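Local coordinates for bacteriohemerythrin (Methylococcus capsulatus, PDB 4XPX), which binds oxygen at a site with two iron atoms and may store it or deliver it to oxygen-requiring enzymes, at residues A71-A74 with A75-E79. Numbering follows the deposited sequence.
Sequences ADFA and AHKAE. With FE2 (Fe (II) ion), chain B.
Phe73 and Lys77, one turn apart at the start of helix 73-95, send their side chains out alongside each other in the same direction. The Phe73 ring meets the lysine chain obliquely, with Phe73 CZ 4.0 Å from Lys77 CD. The lysine runs extended from the backbone and bends only at its last torsion (chi4 -63°). Its NZ forms a salt bridge with Asp81, one turn further on. Phe73 also packs on Met65 and Gln66 of helix 40-67, and Lys77 touches Glu62 of the same helix.

Three backbone bonds, each four residues back along the chain, hold the start of the helix. His76 N donates to Asp72 O at 3.0 Å. Lys77 N donates to Phe73 O at 2.8 Å, in a nearly straight bond (172° at the hydrogen). Ala78 N reaches Ala74 O at 2.9 Å. Asp72 stands at the N-cap position, but its side chain makes no capping bond.

His76 CB rests 3.3 Å from Asp72 O, while the imidazole runs on into the buried interior. His76 holds CG anti to its own N (chi1 -170°), and this carries His76 NE2 to one of the two iron ions, 2.2 Å from its FE atom. A water oxygen binds the same iron ion (FE) at 2.3 Å. Glu61, His80, His116 and Asp121 complete its ligands, and the His80 and His116 rings stand steeply to that of His76. This helix start thus supplies one histidine to the di-iron oxygen-binding site in the four-helix bundle of the hemerythrin family.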
loop_
_atom_site.group_PDB
_atom_site.type_symbol
_atom_site.label_atom_id
_atom_site.label_comp_id
_atom_site.label_asym_id
_atom_site.label_seq_id
_atom_site.Cartn_x
_atom_site.Cartn_y
_atom_site.Cartn_z
ATOM N N ALA A 71 7.601 3.084 -19.459
ATOM C CA ALA A 71 8.655 4.045 -19.492
ATOM C C ALA A 71 9.296 4.340 -18.147
ATOM O O ALA A 71 10.471 4.567 -18.061
ATOM C CB ALA A 71 8.131 5.345 -20.096
ATOM N N ASP A 72 8.486 4.391 -17.099
ATOM C CA ASP A 72 8.901 4.873 -15.798
ATOM C C ASP A 72 8.980 3.733 -14.795
ATOM O O ASP A 72 8.888 3.993 -13.563
ATOM C CB ASP A 72 8.057 6.061 -15.331
ATOM C CG ASP A 72 8.279 7.275 -16.338
ATOM O OD1 ASP A 72 9.377 7.669 -16.604
ATOM O OD2 ASP A 72 7.291 7.752 -16.994
ATOM N N PHE A 73 9.205 2.522 -15.247
ATOM C CA PHE A 73 9.249 1.358 -14.339
ATOM C C PHE A 73 10.264 1.474 -13.243
ATOM O O PHE A 73 9.916 1.209 -12.058
ATOM C CB PHE A 73 9.574 0.124 -15.221
ATOM C CG PHE A 73 9.985 -1.075 -14.418
ATOM C CD1 PHE A 73 9.180 -1.620 -13.416
ATOM C CD2 PHE A 73 11.236 -1.624 -14.608
ATOM C CE1 PHE A 73 9.642 -2.707 -12.658
ATOM C CE2 PHE A 73 11.726 -2.650 -13.791
ATOM C CZ PHE A 73 10.849 -3.229 -12.802
ATOM N N ALA A 74 11.512 1.794 -13.549
ATOM C CA ALA A 74 12.543 1.764 -12.489
ATOM C C ALA A 74 12.281 2.818 -11.460
ATOM O O ALA A 74 12.429 2.513 -10.224
ATOM C CB ALA A 74 13.937 1.930 -13.114
ATOM N N ALA A 75 11.848 3.976 -11.837
ATOM C CA ALA A 75 11.560 5.047 -10.812
ATOM C C ALA A 75 10.363 4.602 -9.973
ATOM O O ALA A 75 10.338 4.804 -8.744
ATOM C CB ALA A 75 11.271 6.386 -11.494
ATOM N N HIS A 76 9.368 4.014 -10.599
ATOM C CA HIS A 76 8.194 3.570 -9.856
ATOM C C HIS A 76 8.564 2.495 -8.885
ATOM O O HIS A 76 8.182 2.543 -7.669
ATOM C CB HIS A 76 7.158 3.118 -10.863
ATOM C CG HIS A 76 5.820 2.849 -10.296
ATOM N ND1 HIS A 76 4.700 3.151 -11.031
ATOM C CD2 HIS A 76 5.378 2.275 -9.136
ATOM C CE1 HIS A 76 3.641 2.779 -10.272
ATOM N NE2 HIS A 76 4.002 2.227 -9.145
ATOM N N LYS A 77 9.340 1.498 -9.304
ATOM C CA LYS A 77 9.812 0.465 -8.381
ATOM C C LYS A 77 10.580 1.057 -7.250
ATOM O O LYS A 77 10.493 0.560 -6.101
ATOM C CB LYS A 77 10.632 -0.563 -9.125
ATOM C CG LYS A 77 11.136 -1.679 -8.228
ATOM C CD LYS A 77 11.776 -2.790 -8.986
ATOM C CE LYS A 77 12.137 -3.991 -8.122
ATOM N NZ LYS A 77 13.107 -3.651 -7.117
ATOM N N ALA A 78 11.400 2.075 -7.506
ATOM C CA ALA A 78 12.152 2.716 -6.399
ATOM C C ALA A 78 11.245 3.278 -5.356
ATOM O O ALA A 78 11.547 3.208 -4.146
ATOM C CB ALA A 78 13.114 3.731 -6.963
ATOM N N GLU A 79 10.120 3.879 -5.749
ATOM C CA GLU A 79 9.142 4.367 -4.767
ATOM C C GLU A 79 8.595 3.238 -3.926
ATOM O O GLU A 79 8.493 3.321 -2.694
ATOM C CB GLU A 79 8.010 5.142 -5.406
ATOM C CG GLU A 79 8.420 6.319 -6.280
ATOM C CD GLU A 79 9.262 7.400 -5.662
ATOM O OE1 GLU A 79 9.314 7.498 -4.417
ATOM O OE2 GLU A 79 9.962 8.192 -6.450
HETATM FE FE FE2 B . 2.656 1.640 -7.521
HETATM O O HOH W 1 1.330 0.945 -5.809
#